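Local coordinates for PLP-Dependent L-Arginine Hydroxylase MppP (Streptomyces wadayamensis, PDB 6C9B), which uses pyridoxal phosphate to oxidise L-arginine, giving the keto acids 4-hydroxy-2-ketoarginine and 2-ketoarginine, at residues Pro36-Ile41 against Arg263-Asp268; Arg192-Ala197 against Ala275-Phe280. All coordinates share one frame; numbering follows the deposited sequence.

Interaction 1: residues Pro36-Ile41 against Arg263-Asp268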
# COMPACT_ATOMS: atom_id res chain seq x y z
N PRO B 36 2.15 27.00 10.33
CA PRO B 36 3.56 27.26 10.67
C PRO B 36 4.21 26.16 11.48
O PRO B 36 5.38 25.83 11.25
CB PRO B 36 3.47 28.57 11.46
CG PRO B 36 2.22 29.23 10.97
CD PRO B 36 1.27 28.11 10.70
N GLY B 37 3.49 25.58 12.43
CA GLY B 37 4.06 24.51 13.22
C GLY B 37 4.32 23.26 12.39
O GLY B 37 5.32 22.57 12.57
N GLN B 38 3.43 22.98 11.43
CA GLN B 38 3.63 21.82 10.57
C GLN B 38 4.76 22.07 9.58
O GLN B 38 5.53 21.15 9.28
CB GLN B 38 2.32 21.47 9.84
CG GLN B 38 1.21 20.94 10.75
CD GLN B 38 -0.16 20.94 10.08
OE1 GLN B 38 -0.39 21.66 9.10
NE2 GLN B 38 -1.08 20.14 10.63
N GLN B 39 4.92 23.31 9.10
CA GLN B 39 6.05 23.59 8.22
C GLN B 39 7.37 23.39 8.95
O GLN B 39 8.34 22.93 8.34
CB GLN B 39 5.93 25.01 7.67
CG GLN B 39 7.09 25.41 6.73
CD GLN B 39 7.06 24.64 5.41
OE1 GLN B 39 6.06 24.65 4.70
NE2 GLN B 39 8.16 23.97 5.10
N LYS B 40 7.42 23.71 10.25
CA LYS B 40 8.63 23.45 11.02
C LYS B 40 9.00 21.97 10.98
O LYS B 40 10.19 21.63 10.98
CB LYS B 40 8.45 23.91 12.46
CG LYS B 40 8.97 25.29 12.75
CD LYS B 40 9.37 25.42 14.22
CE LYS B 40 10.62 24.59 14.55
NZ LYS B 40 10.96 24.64 16.00
N ILE B 41 8.00 21.08 11.02
CA ILE B 41 8.28 19.65 10.90
C ILE B 41 8.89 19.34 9.55
O ILE B 41 9.90 18.64 9.43
CB ILE B 41 7.00 18.82 11.13
CG1 ILE B 41 6.42 19.08 12.53
CG2 ILE B 41 7.29 17.33 10.96
CD1 ILE B 41 4.99 18.55 12.74
N ARG B 263 4.35 10.89 14.34
CA ARG B 263 4.65 11.29 15.71
C ARG B 263 4.70 12.81 15.83
O ARG B 263 4.11 13.39 16.74
CB ARG B 263 5.98 10.67 16.14
CG ARG B 263 6.41 10.96 17.58
CD ARG B 263 7.84 10.53 17.77
NE ARG B 263 8.75 11.38 17.00
CZ ARG B 263 9.98 11.03 16.64
NH1 ARG B 263 10.48 9.85 16.98
NH2 ARG B 263 10.71 11.86 15.92
N GLU B 264 5.41 13.47 14.91
CA GLU B 264 5.58 14.92 15.01
C GLU B 264 4.28 15.66 14.73
O GLU B 264 3.95 16.63 15.43
CB GLU B 264 6.68 15.38 14.07
CG GLU B 264 8.04 14.82 14.40
CD GLU B 264 8.46 15.13 15.82
OE1 GLU B 264 8.35 16.31 16.24
OE2 GLU B 264 8.86 14.19 16.54
N PHE B 265 3.53 15.24 13.72
CA PHE B 265 2.26 15.90 13.42
C PHE B 265 1.27 15.69 14.56
O PHE B 265 0.49 16.60 14.89
CB PHE B 265 1.68 15.38 12.09
CG PHE B 265 2.12 16.19 10.89
CD1 PHE B 265 3.41 16.07 10.38
CD2 PHE B 265 1.25 17.09 10.29
CE1 PHE B 265 3.82 16.86 9.29
CE2 PHE B 265 1.66 17.87 9.20
CZ PHE B 265 2.93 17.75 8.71
N SER B 266 1.31 14.51 15.19
CA SER B 266 0.44 14.24 16.33
C SER B 266 0.80 15.13 17.51
O SER B 266 -0.08 15.62 18.20
CB SER B 266 0.55 12.78 16.75
OG SER B 266 -0.03 11.93 15.79
N ARG B 267 2.10 15.35 17.75
CA ARG B 267 2.49 16.21 18.86
C ARG B 267 2.10 17.66 18.61
O ARG B 267 1.68 18.37 19.53
CB ARG B 267 3.99 16.06 19.12
CG ARG B 267 4.33 14.66 19.67
CD ARG B 267 5.82 14.39 19.83
NE ARG B 267 6.04 13.13 20.54
CZ ARG B 267 7.23 12.56 20.72
NH1 ARG B 267 8.33 13.12 20.23
NH2 ARG B 267 7.32 11.41 21.37
N ASP B 268 2.26 18.13 17.37
CA ASP B 268 1.83 19.48 17.02
C ASP B 268 0.32 19.62 17.21
O ASP B 268 -0.16 20.67 17.69
CB ASP B 268 2.23 19.78 15.58
CG ASP B 268 1.66 21.06 15.07
OD1 ASP B 268 2.27 22.11 15.32
OD2 ASP B 268 0.59 21.04 14.43
O HOH W 1 -0.55 18.90 13.36
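A water molecule between Q38, F265 and D268 is gripped on three sides: it accepts a hydrogen bond from Q38 NE2 (3.0 Å) and donates to the backbone oxygen of F265 and to D268 OD2, the latter bond from water oxygen to OD2 being 2.7 Å. No direct hydrogen bond joins 36-41 to 263-268, and this water bridges them. The other end of the Q38 amide is held by the residue just before its helix, OE1 accepting from S35 N. Below the amide, the extended Q38 chain runs across the F265 side chain at about a right angle, with CG 3.5 Å from F265 CE2 and the amide and ring planes 35° apart. The segments belong to helix 36-43 near the N-terminus and the long helix 256-291 of the class I aminotransferase fold; 36-41 and 263-268 run nearly antiparallel, at 157°, with their axes 9.9 Å apart at closest approach. I41 fills the interface beyond Q38: its CD1 sits over one face of F265, 4.2 Å from the ring centroid in a CH-pi contact, and also rests 3.5 Å from E264 O. L48 of helix 45-54 borders both I41 and E264. The D268 side chain swings CG opposite the main-chain nitrogen (chi1 172°), which carries the carboxylate towards the start of helix 36-43, where OD1 lies 3.7 Å from CA of G37. E264 OE2 faces its own helix neighbours, accepting from R263 NE at 2.8 Å and also from R263 NH2.

Interaction 2: residues Arg192-Ala197 against Ala275-Phe280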
# COMPACT_ATOMS: atom_id res chain seq x y z
N ARG B 192 -11.85 10.04 12.77
CA ARG B 192 -11.88 10.23 14.22
C ARG B 192 -11.41 11.62 14.61
O ARG B 192 -12.03 12.29 15.44
CB ARG B 192 -11.03 9.17 14.91
CG ARG B 192 -11.14 9.26 16.43
CD ARG B 192 -10.08 8.42 17.13
NE ARG B 192 -10.23 6.97 16.97
CZ ARG B 192 -11.13 6.22 17.59
NH1 ARG B 192 -11.09 4.91 17.43
NH2 ARG B 192 -12.08 6.76 18.35
N GLY B 193 -10.28 12.07 14.06
CA GLY B 193 -9.68 13.30 14.55
C GLY B 193 -10.52 14.55 14.33
O GLY B 193 -10.31 15.55 15.03
N PHE B 194 -11.48 14.51 13.41
CA PHE B 194 -12.28 15.69 13.12
C PHE B 194 -13.38 15.98 14.14
O PHE B 194 -13.81 17.14 14.24
CB PHE B 194 -12.93 15.58 11.75
CG PHE B 194 -11.95 15.67 10.64
CD1 PHE B 194 -11.28 16.85 10.37
CD2 PHE B 194 -11.67 14.55 9.89
CE1 PHE B 194 -10.35 16.90 9.35
CE2 PHE B 194 -10.73 14.62 8.87
CZ PHE B 194 -10.09 15.77 8.61
N ASP B 195 -13.86 15.00 14.90
CA ASP B 195 -15.05 15.18 15.72
C ASP B 195 -14.79 14.69 17.14
O ASP B 195 -14.59 13.49 17.35
CB ASP B 195 -16.23 14.44 15.08
CG ASP B 195 -17.56 14.88 15.65
OD1 ASP B 195 -17.60 15.29 16.84
OD2 ASP B 195 -18.56 14.84 14.90
N ALA B 196 -14.78 15.62 18.09
CA ALA B 196 -14.53 15.30 19.50
C ALA B 196 -15.55 14.31 20.05
O ALA B 196 -15.27 13.64 21.05
CB ALA B 196 -14.54 16.59 20.32
N ALA B 197 -16.72 14.21 19.43
CA ALA B 197 -17.70 13.21 19.85
C ALA B 197 -17.17 11.79 19.65
O ALA B 197 -17.70 10.85 20.26
CB ALA B 197 -19.01 13.38 19.08
N ALA B 275 -7.18 21.77 17.70
CA ALA B 275 -8.20 22.80 17.85
C ALA B 275 -8.21 23.73 16.64
O ALA B 275 -9.28 24.10 16.14
CB ALA B 275 -7.96 23.59 19.14
N ASP B 276 -7.03 24.09 16.14
CA ASP B 276 -6.95 24.93 14.94
C ASP B 276 -7.55 24.22 13.74
O ASP B 276 -8.20 24.86 12.89
CB ASP B 276 -5.49 25.29 14.65
CG ASP B 276 -4.90 26.25 15.69
OD1 ASP B 276 -5.64 26.78 16.54
OD2 ASP B 276 -3.67 26.47 15.65
N LEU B 277 -7.34 22.91 13.63
CA LEU B 277 -7.91 22.16 12.52
C LEU B 277 -9.43 22.17 12.61
O LEU B 277 -10.11 22.41 11.61
CB LEU B 277 -7.39 20.73 12.53
CG LEU B 277 -7.96 19.81 11.46
CD1 LEU B 277 -7.71 20.36 10.05
CD2 LEU B 277 -7.36 18.43 11.63
N HIS B 278 -9.97 21.94 13.81
CA HIS B 278 -11.43 21.97 13.95
C HIS B 278 -11.99 23.33 13.57
O HIS B 278 -13.02 23.41 12.88
CB HIS B 278 -11.82 21.62 15.39
CG HIS B 278 -11.50 20.22 15.77
ND1 HIS B 278 -11.53 19.79 17.08
CD2 HIS B 278 -11.20 19.13 15.02
CE1 HIS B 278 -11.22 18.51 17.13
NE2 HIS B 278 -11.03 18.08 15.90
N ALA B 279 -11.32 24.41 13.97
CA ALA B 279 -11.82 25.74 13.61
C ALA B 279 -11.72 25.97 12.10
O ALA B 279 -12.60 26.62 11.51
CB ALA B 279 -11.04 26.82 14.38
N PHE B 280 -10.68 25.43 11.47
CA PHE B 280 -10.50 25.58 10.03
C PHE B 280 -11.59 24.85 9.26
O PHE B 280 -12.17 25.40 8.32
CB PHE B 280 -9.13 25.06 9.63
CG PHE B 280 -8.84 25.16 8.16
CD1 PHE B 280 -8.54 26.37 7.57
CD2 PHE B 280 -8.86 24.03 7.37
CE1 PHE B 280 -8.28 26.46 6.21
CE2 PHE B 280 -8.60 24.12 6.01
CZ PHE B 280 -8.31 25.33 5.44
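The imidazole of H278 points edge-on at the backbone of G193, and its NE2 donates to G193 O over 2.8 Å. Ring and carbonyl are well matched: the oxygen lies in the plane of the imidazole, the donor lies in the carbonyl plane, and the N-H...O angle is 174°. CG of H278 stands anti to the carbonyl carbon (chi1 -67°), a turn that carries the ring out from helix 256-291 to the loop following strand 184-188. The next carbonyl, F194 O, comes within 3.4 Å of NE2 but obliquely to the ring and at a poor angle, so G193 alone receives the bond. Beside the imidazole, F194 and L277 form a looser apolar contact. Although CB of F194 heads away from the helix, its ring bends back until CE1 is 4.1 Å from L277 CD2, the leucine meeting the phenyl obliquely; S308 also touches the F194 side chain, which is about 9 Å from the bound 4-hydroxy-2-ketoarginine. The loop has its own internal order. D195 OD1 accepts from A197 N at 2.9 Å in an Asx turn, and R192, in the 3-10 turn before it, is tied by a salt bridge to E217 and through its carbonyl to H199. The nearly straight bond to a neutral carbonyl implies that H278 carries a proton on NE2, but it does not require the imidazole to be charged.

In the fold
Helix 256-291 supplies one side of both contacts: residues 263-268 meet an N-terminal helix in interaction 1, and residues 275-280, further along, meet a loop from the region of the seven-stranded sheet in interaction 2. The centres are 16 Å apart and the contacts do not touch, their nearest atoms being about 7 Å apart. Interaction 1 lies further from the centre of the chain and is only partly buried; it combines aliphatic and aromatic packing with a water bridge. Interaction 2 is smaller and more deeply buried, and relies on one direct side-chain-to-backbone bond. Neither involves the second chain of the dimer, and both lie away from the annotated sites.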